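Local atomic coordinates of probable amidase (Thermus thermophilus, PDB entry 2DC0), a protein that is a probable amidase of the amidase family, an alpha/beta protein built round a large mixed beta-sheet flanked by helices. Residues Arg254-Arg259 and Leu398-Val403; Ala176-Val181 and Glu379-Leu384; Asp215-Thr220 and Glu226-Glu231. One frame throughout, in Å; residues are numbered along the deposited sequence.

Interaction 2 is buried, its centre about 10 Å from that of the chain, and consists of a single edge-to-face pair of phenylalanines between two short helices. Interactions 1 and 3 are both partly buried, their centres about 19 and 17 Å out. In interaction 1, helix 251-263 rests on strand 395-403 through small and aromatic side chains. Interactions 1 and 2 touch each other, for Pro399 of the strand packs against the backbone of Gly180 and Val181. Interaction 3 stands apart, about 24 to 26 Å from the other two between centres, and holds the loop that follows helix 213-224 back against that helix, with an imidazole under a leucine methyl.

Interaction 1 (Arg254-Arg259 and Leu398-Val403); sequences RKAFTR and LPFAKV
Ala256 and Ala401 meet methyl to methyl, their CB atoms 3.7 Å apart, at the point where helix 254-259 passes closest to strand 398-403. With no longer side chain between them, the two backbones come within 6.4 Å, measured from Ala256 CA to Ala401 CA. Phe400 packs beside this pair. Its chi1 of 93° lies well away from a staggered value, and the ring is turned so that its rim, not its face, meets the helix. Phe400 CE1 lies 3.7 Å from Ala256 O, which sits near the ring plane, and 4.1 Å from Ala256 CB. The next ring atom, Phe400 CZ, approaches the backbone of Phe257 and lies 4.3 Å from its CB. One face of the same ring is covered by the methyl of its own neighbour, Ala401 CB, 3.8 Å above the plane and over the centre. Phe257 itself, with CG anti to the backbone N (chi1 -175°), sends its ring on to Leu245, while Leu260 of the same helix also touches Phe400. The axes of the two short segments come within 8.8 Å, their N-to-C directions 130° apart. Phe400 and Ala401 both face Val408 of the antiparallel neighbour strand 406-413, which makes a classic beta bulge, and both side chains are directed at helix 251-263 where it packs against the central mixed sheet.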
loop_
_atom_site.group_PDB
_atom_site.type_symbol
_atom_site.label_atom_id
_atom_site.label_comp_id
_atom_site.label_asym_id
_atom_site.label_seq_id
_atom_site.Cartn_x
_atom_site.Cartn_y
_atom_site.Cartn_z
ATOM N N ARG A 254 28.717 7.132 6.740
ATOM C CA ARG A 254 28.962 6.216 5.634
ATOM C C ARG A 254 30.004 5.196 6.083
ATOM O O ARG A 254 29.875 4.003 5.825
ATOM C CB ARG A 254 29.509 6.977 4.429
ATOM C CG ARG A 254 29.855 6.090 3.255
ATOM C CD ARG A 254 28.827 6.284 2.171
ATOM N NE ARG A 254 28.057 5.085 1.919
ATOM C CZ ARG A 254 26.975 5.058 1.152
ATOM N NH1 ARG A 254 26.542 6.175 0.574
ATOM N NH2 ARG A 254 26.335 3.916 0.956
ATOM N N LYS A 255 31.047 5.682 6.749
ATOM C CA LYS A 255 32.114 4.808 7.227
ATOM C C LYS A 255 31.618 3.843 8.299
ATOM O O LYS A 255 31.957 2.656 8.280
ATOM C CB LYS A 255 33.281 5.652 7.758
ATOM C CG LYS A 255 33.985 6.440 6.649
ATOM C CD LYS A 255 34.867 7.565 7.184
ATOM C CE LYS A 255 36.031 7.044 8.010
ATOM N NZ LYS A 255 36.908 8.180 8.426
ATOM N N ALA A 256 30.811 4.342 9.230
ATOM C CA ALA A 256 30.282 3.479 10.283
ATOM C C ALA A 256 29.382 2.403 9.683
ATOM O O ALA A 256 29.464 1.236 10.059
ATOM C CB ALA A 256 29.502 4.302 11.300
ATOM N N PHE A 257 28.529 2.793 8.743
ATOM C CA PHE A 257 27.621 1.842 8.120
ATOM C C PHE A 257 28.392 0.778 7.344
ATOM O O PHE A 257 28.064 -0.417 7.410
ATOM C CB PHE A 257 26.654 2.575 7.193
ATOM C CG PHE A 257 25.593 1.692 6.598
ATOM C CD1 PHE A 257 24.733 0.961 7.412
ATOM C CD2 PHE A 257 25.429 1.619 5.220
ATOM C CE1 PHE A 257 23.726 0.176 6.861
ATOM C CE2 PHE A 257 24.426 0.837 4.661
ATOM C CZ PHE A 257 23.572 0.112 5.481
ATOM N N THR A 258 29.418 1.211 6.613
ATOM C CA THR A 258 30.248 0.297 5.834
ATOM C C THR A 258 30.929 -0.721 6.749
ATOM O O THR A 258 31.034 -1.898 6.410
ATOM C CB THR A 258 31.326 1.077 5.035
ATOM O OG1 THR A 258 30.686 1.911 4.059
ATOM C CG2 THR A 258 32.270 0.116 4.318
ATOM N N ARG A 259 31.388 -0.259 7.908
ATOM C CA ARG A 259 32.043 -1.133 8.884
ATOM C C ARG A 259 31.085 -2.245 9.304
ATOM O O ARG A 259 31.465 -3.419 9.390
ATOM C CB ARG A 259 32.461 -0.329 10.118
ATOM C CG ARG A 259 32.909 -1.178 11.305
ATOM C CD ARG A 259 33.134 -0.316 12.543
ATOM N NE ARG A 259 33.458 -1.117 13.718
ATOM C CZ ARG A 259 33.604 -0.622 14.944
ATOM N NH1 ARG A 259 33.456 0.678 15.162
ATOM N NH2 ARG A 259 33.899 -1.430 15.956
ATOM N N LEU A 398 17.534 1.557 16.079
ATOM C CA LEU A 398 18.329 1.212 17.255
ATOM C C LEU A 398 19.754 1.724 17.077
ATOM O O LEU A 398 20.252 1.817 15.953
ATOM C CB LEU A 398 18.349 -0.310 17.497
ATOM C CG LEU A 398 18.464 -1.328 16.348
ATOM C CD1 LEU A 398 19.355 -0.840 15.241
ATOM C CD2 LEU A 398 18.992 -2.638 16.945
ATOM N N PRO A 399 20.431 2.063 18.188
ATOM C CA PRO A 399 21.807 2.576 18.141
ATOM C C PRO A 399 22.788 1.595 17.537
ATOM O O PRO A 399 22.733 0.407 17.834
ATOM C CB PRO A 399 22.131 2.858 19.610
ATOM C CG PRO A 399 20.786 3.073 20.233
ATOM C CD PRO A 399 19.945 2.010 19.578
ATOM N N PHE A 400 23.694 2.085 16.698
ATOM C CA PHE A 400 24.673 1.192 16.098
ATOM C C PHE A 400 26.059 1.826 15.989
ATOM O O PHE A 400 27.045 1.126 15.771
ATOM C CB PHE A 400 24.182 0.714 14.720
ATOM C CG PHE A 400 24.667 1.549 13.559
ATOM C CD1 PHE A 400 25.790 1.166 12.828
ATOM C CD2 PHE A 400 23.980 2.697 13.176
ATOM C CE1 PHE A 400 26.217 1.912 11.729
ATOM C CE2 PHE A 400 24.397 3.450 12.080
ATOM C CZ PHE A 400 25.515 3.057 11.353
ATOM N N ALA A 401 26.141 3.143 16.149
ATOM C CA ALA A 401 27.433 3.815 16.053
ATOM C C ALA A 401 27.481 5.155 16.787
ATOM O O ALA A 401 26.471 5.629 17.318
ATOM C CB ALA A 401 27.801 4.012 14.581
ATOM N N LYS A 402 28.670 5.751 16.802
ATOM C CA LYS A 402 28.921 7.038 17.453
ATOM C C LYS A 402 29.763 7.914 16.526
ATOM O O LYS A 402 30.747 7.450 15.955
ATOM C CB LYS A 402 29.709 6.844 18.753
ATOM C CG LYS A 402 29.034 6.010 19.822
ATOM C CD LYS A 402 27.958 6.792 20.555
ATOM C CE LYS A 402 27.457 6.018 21.771
ATOM N NZ LYS A 402 26.376 6.739 22.508
ATOM N N VAL A 403 29.374 9.176 16.383
ATOM C CA VAL A 403 30.105 10.127 15.554
ATOM C C VAL A 403 30.122 11.435 16.343
ATOM O O VAL A 403 29.079 11.904 16.805
ATOM C CB VAL A 403 29.415 10.329 14.173
ATOM C CG1 VAL A 403 30.120 11.425 13.377
ATOM C CG2 VAL A 403 29.448 9.026 13.386
#

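Interaction 2 (Ala176-Val181 and Glu379-Leu384); sequences AGFNGV and EAFITL
Phe178 reaches across to Phe381 with the CE1-CZ edge of its ring and carries the whole contact from segment 176-181. Its CG stands beside the backbone N, anti to the carbonyl carbon (chi1 -83°), which sends the ring from helix 173-179 to the other helix. The closest atoms are Phe178 CZ and Phe381 CE1, 3.5 Å apart; Phe381 CD1 lies 3.6 Å from the same Phe178 CZ. The rings form an offset edge-to-face pair, the edge of Phe178 directed at the face of Phe381, with centroids 5.3 Å apart and planes at 75°. Next along the chain, Asn179 OD1 accepts from Ala137 N, and its ND2 donates to the carbonyls of Pro175 and Ala144. Gly180 then ends the helix with positive phi in a Schellman motif, where Val181 N bonds to Ala176 O at 3.0 Å. Val181 continues toward helix 149-157, touching Val155 and Ala156. In segment 379-384, the ring of Phe381 also meets that of His377. The pair joins helices 173-179 and 377-382; Gln356 and Ala360 of loops touch Phe178, and Val368 of strand 367-370 touches Phe381.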
loop_
_atom_site.group_PDB
_atom_site.type_symbol
_atom_site.label_atom_id
_atom_site.label_comp_id
_atom_site.label_asym_id
_atom_site.label_seq_id
_atom_site.Cartn_x
_atom_site.Cartn_y
_atom_site.Cartn_z
ATOM N N ALA A 176 15.022 8.919 18.161
ATOM C CA ALA A 176 15.630 7.745 18.786
ATOM C C ALA A 176 17.093 7.697 18.368
ATOM O O ALA A 176 17.977 7.509 19.200
ATOM C CB ALA A 176 14.912 6.465 18.338
ATOM N N GLY A 177 17.343 7.876 17.072
ATOM C CA GLY A 177 18.709 7.850 16.575
ATOM C C GLY A 177 19.561 8.935 17.211
ATOM O O GLY A 177 20.642 8.663 17.727
ATOM N N PHE A 178 19.056 10.166 17.171
ATOM C CA PHE A 178 19.726 11.337 17.723
ATOM C C PHE A 178 20.127 11.206 19.188
ATOM O O PHE A 178 21.197 11.675 19.599
ATOM C CB PHE A 178 18.814 12.563 17.600
ATOM C CG PHE A 178 18.862 13.248 16.258
ATOM C CD1 PHE A 178 19.068 12.531 15.086
ATOM C CD2 PHE A 178 18.658 14.623 16.175
ATOM C CE1 PHE A 178 19.073 13.172 13.846
ATOM C CE2 PHE A 178 18.657 15.277 14.945
ATOM C CZ PHE A 178 18.865 14.546 13.777
ATOM N N ASN A 179 19.258 10.584 19.978
ATOM C CA ASN A 179 19.485 10.446 21.413
ATOM C C ASN A 179 19.979 9.081 21.891
ATOM O O ASN A 179 20.195 8.883 23.087
ATOM C CB ASN A 179 18.200 10.848 22.150
ATOM C CG ASN A 179 17.839 12.317 21.927
ATOM O OD1 ASN A 179 18.482 13.215 22.473
ATOM N ND2 ASN A 179 16.826 12.563 21.106
ATOM N N GLY A 180 20.170 8.146 20.965
ATOM C CA GLY A 180 20.684 6.840 21.347
ATOM C C GLY A 180 19.728 5.877 22.038
ATOM O O GLY A 180 20.140 5.094 22.903
ATOM N N VAL A 181 18.451 5.923 21.682
ATOM C CA VAL A 181 17.502 4.994 22.275
ATOM C C VAL A 181 16.851 4.172 21.165
ATOM O O VAL A 181 17.184 4.324 19.984
ATOM C CB VAL A 181 16.424 5.723 23.122
ATOM C CG1 VAL A 181 17.079 6.395 24.328
ATOM C CG2 VAL A 181 15.685 6.754 22.285
ATOM N N GLU A 379 15.508 17.968 4.201
ATOM C CA GLU A 379 15.674 16.932 3.193
ATOM C C GLU A 379 16.780 15.943 3.553
ATOM O O GLU A 379 16.671 14.757 3.256
ATOM C CB GLU A 379 15.930 17.558 1.811
ATOM C CG GLU A 379 16.060 16.533 0.681
ATOM C CD GLU A 379 15.853 17.135 -0.704
ATOM O OE1 GLU A 379 16.358 18.249 -0.958
ATOM O OE2 GLU A 379 15.197 16.484 -1.546
ATOM N N ALA A 380 17.840 16.417 4.199
ATOM C CA ALA A 380 18.922 15.515 4.583
ATOM C C ALA A 380 18.487 14.536 5.684
ATOM O O ALA A 380 18.818 13.348 5.629
ATOM C CB ALA A 380 20.134 16.314 5.056
ATOM N N PHE A 381 17.725 15.031 6.658
ATOM C CA PHE A 381 17.283 14.226 7.802
ATOM C C PHE A 381 15.908 13.571 7.763
ATOM O O PHE A 381 15.530 12.881 8.711
ATOM C CB PHE A 381 17.350 15.062 9.078
ATOM C CG PHE A 381 18.740 15.299 9.575
ATOM C CD1 PHE A 381 19.418 14.310 10.277
ATOM C CD2 PHE A 381 19.368 16.522 9.358
ATOM C CE1 PHE A 381 20.705 14.533 10.762
ATOM C CE2 PHE A 381 20.652 16.759 9.836
ATOM C CZ PHE A 381 21.324 15.763 10.541
ATOM N N ILE A 382 15.106 13.798 6.754
ATOM C CA ILE A 382 13.815 13.137 6.622
ATOM C C ILE A 382 13.779 12.137 5.464
ATOM O O ILE A 382 13.024 11.163 5.493
ATOM C CB ILE A 382 12.683 14.194 6.464
ATOM C CG1 ILE A 382 11.365 13.640 6.990
ATOM C CG2 ILE A 382 12.539 14.604 5.006
ATOM C CD1 ILE A 382 11.328 13.480 8.486
ATOM N N THR A 383 14.617 12.363 4.458
ATOM C CA THR A 383 14.650 11.486 3.289
ATOM C C THR A 383 14.928 10.014 3.591
ATOM O O THR A 383 14.355 9.132 2.949
ATOM C CB THR A 383 15.697 11.967 2.259
ATOM O OG1 THR A 383 15.408 13.319 1.880
ATOM C CG2 THR A 383 15.658 11.094 1.014
ATOM N N LEU A 384 15.798 9.705 4.580
ATOM C CA LEU A 384 16.143 8.334 4.947
ATOM C C LEU A 384 15.012 7.570 5.635
ATOM O O LEU A 384 14.906 6.350 5.512
ATOM C CB LEU A 384 17.367 8.331 5.864
ATOM C CG LEU A 384 18.642 8.899 5.240
ATOM C CD1 LEU A 384 19.754 8.904 6.271
ATOM C CD2 LEU A 384 19.029 8.081 4.021
#

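Interaction 3 (Asp215-Thr220 and Glu226-Glu231); sequences DAHFLT and ESIPLE
His217 turns one face of its imidazole to a methyl of Leu230: Leu230 CD1 stands over the centre of the ring, 3.6 Å from the His217 ring centroid and only 12° off its normal, a CH-pi contact. The two side chains approach from opposite directions, His217 leaving the helix with CG anti to its backbone N (chi1 163°). Leu230 extends to meet it, and CG and CD2 of the leucine also lie against the ring. Ile228 occupies another side of the imidazole, with the ring's rim turned to its backbone, although the separation there is too short in the model to be trusted. One turn further along the helix, Thr220 CG2 touches Ile228 CD1 at 3.6 Å, the two side chains crossing at a slant. The same chi1 (-63°) that brings Thr220 CG2 to the loop lets Thr220 OG1 donate to Ala216 O at 2.6 Å. Ala216 O also accepts from Thr220 N, at 3.0 Å, the two donors reaching it from opposite faces of its plane. Glu226 forms a salt bridge with Arg190, a polar tie elsewhere in the loop. Between 215-220 and 226-231 themselves the chemistry is apolar, methyl groups on a ring and on one another, while the hydrogen bond from Ile228 N to Glu221 OE2 adds a polar link to the same helix.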
loop_
_atom_site.group_PDB
_atom_site.type_symbol
_atom_site.label_atom_id
_atom_site.label_comp_id
_atom_site.label_asym_id
_atom_site.label_seq_id
_atom_site.Cartn_x
_atom_site.Cartn_y
_atom_site.Cartn_z
ATOM N N ASP A 215 12.038 -4.339 25.164
ATOM C CA ASP A 215 11.027 -3.437 25.703
ATOM C C ASP A 215 10.116 -2.967 24.567
ATOM O O ASP A 215 8.897 -2.852 24.739
ATOM C CB ASP A 215 11.674 -2.214 26.355
ATOM C CG ASP A 215 12.036 -2.446 27.816
ATOM O OD1 ASP A 215 11.969 -3.601 28.290
ATOM O OD2 ASP A 215 12.393 -1.462 28.493
ATOM N N ALA A 216 10.711 -2.689 23.407
ATOM C CA ALA A 216 9.947 -2.222 22.248
ATOM C C ALA A 216 8.887 -3.250 21.848
ATOM O O ALA A 216 7.742 -2.897 21.558
ATOM C CB ALA A 216 10.898 -1.943 21.066
ATOM N N HIS A 217 9.284 -4.519 21.811
ATOM C CA HIS A 217 8.377 -5.612 21.474
ATOM C C HIS A 217 7.292 -5.753 22.551
ATOM O O HIS A 217 6.105 -5.861 22.250
ATOM C CB HIS A 217 9.159 -6.924 21.376
ATOM C CG HIS A 217 8.297 -8.147 21.437
ATOM N ND1 HIS A 217 7.478 -8.536 20.397
ATOM C CD2 HIS A 217 8.103 -9.051 22.426
ATOM C CE1 HIS A 217 6.818 -9.626 20.744
ATOM N NE2 HIS A 217 7.179 -9.960 21.970
ATOM N N PHE A 218 7.725 -5.758 23.803
ATOM C CA PHE A 218 6.833 -5.896 24.949
ATOM C C PHE A 218 5.741 -4.834 24.940
ATOM O O PHE A 218 4.551 -5.141 25.053
ATOM C CB PHE A 218 7.657 -5.791 26.237
ATOM C CG PHE A 218 6.845 -5.883 27.504
ATOM C CD1 PHE A 218 6.025 -6.981 27.751
ATOM C CD2 PHE A 218 6.932 -4.884 28.469
ATOM C CE1 PHE A 218 5.301 -7.084 28.943
ATOM C CE2 PHE A 218 6.211 -4.979 29.666
ATOM C CZ PHE A 218 5.397 -6.084 29.898
ATOM N N LEU A 219 6.157 -3.584 24.792
ATOM C CA LEU A 219 5.234 -2.463 24.781
ATOM C C LEU A 219 4.342 -2.435 23.538
ATOM O O LEU A 219 3.169 -2.057 23.618
ATOM C CB LEU A 219 6.033 -1.167 24.893
ATOM C CG LEU A 219 5.406 0.040 25.575
ATOM C CD1 LEU A 219 4.793 -0.341 26.927
ATOM C CD2 LEU A 219 6.500 1.079 25.762
ATOM N N THR A 220 4.889 -2.834 22.392
ATOM C CA THR A 220 4.109 -2.840 21.158
ATOM C C THR A 220 2.961 -3.849 21.252
ATOM O O THR A 220 1.870 -3.589 20.758
ATOM C CB THR A 220 5.006 -3.145 19.922
ATOM O OG1 THR A 220 5.986 -2.107 19.779
ATOM C CG2 THR A 220 4.170 -3.202 18.647
ATOM N N GLU A 226 -2.326 -7.218 21.100
ATOM C CA GLU A 226 -2.197 -8.553 20.534
ATOM C C GLU A 226 -0.768 -9.039 20.703
ATOM O O GLU A 226 0.158 -8.234 20.807
ATOM C CB GLU A 226 -2.576 -8.538 19.046
ATOM C CG GLU A 226 -1.647 -7.689 18.185
ATOM C CD GLU A 226 -2.146 -7.518 16.752
ATOM O OE1 GLU A 226 -2.498 -8.533 16.106
ATOM O OE2 GLU A 226 -2.169 -6.366 16.265
ATOM N N SER A 227 -0.587 -10.353 20.745
ATOM C CA SER A 227 0.750 -10.903 20.893
ATOM C C SER A 227 1.431 -10.902 19.532
ATOM O O SER A 227 0.784 -11.064 18.498
ATOM C CB SER A 227 0.700 -12.327 21.446
ATOM O OG SER A 227 0.120 -13.210 20.510
ATOM N N ILE A 228 2.742 -10.709 19.550
ATOM C CA ILE A 228 3.543 -10.678 18.337
ATOM C C ILE A 228 4.640 -11.731 18.477
ATOM O O ILE A 228 5.635 -11.514 19.156
ATOM C CB ILE A 228 4.177 -9.288 18.153
ATOM C CG1 ILE A 228 3.067 -8.239 18.023
ATOM C CG2 ILE A 228 5.094 -9.282 16.933
ATOM C CD1 ILE A 228 3.476 -6.745 18.144
ATOM N N PRO A 229 4.460 -12.897 17.841
ATOM C CA PRO A 229 5.443 -13.983 17.905
ATOM C C PRO A 229 6.856 -13.552 17.506
ATOM O O PRO A 229 7.038 -12.800 16.551
ATOM C CB PRO A 229 4.868 -15.023 16.942
ATOM C CG PRO A 229 3.388 -14.807 17.058
ATOM C CD PRO A 229 3.288 -13.294 17.038
ATOM N N LEU A 230 7.849 -14.027 18.251
ATOM C CA LEU A 230 9.242 -13.719 17.956
ATOM C C LEU A 230 9.962 -14.997 17.554
ATOM O O LEU A 230 10.341 -15.798 18.408
ATOM C CB LEU A 230 9.937 -13.110 19.175
ATOM C CG LEU A 230 9.554 -11.679 19.560
ATOM C CD1 LEU A 230 10.330 -11.264 20.805
ATOM C CD2 LEU A 230 9.861 -10.735 18.407
ATOM N N GLU A 231 10.144 -15.191 16.254
ATOM C CA GLU A 231 10.818 -16.385 15.755
ATOM C C GLU A 231 12.329 -16.253 15.907
ATOM O O GLU A 231 12.871 -15.149 15.901
ATOM C CB GLU A 231 10.468 -16.614 14.282
ATOM C CG GLU A 231 8.984 -16.838 14.025
ATOM C CD GLU A 231 8.457 -18.096 14.692
ATOM O OE1 GLU A 231 8.935 -19.202 14.345
ATOM O OE2 GLU A 231 7.563 -17.977 15.563
#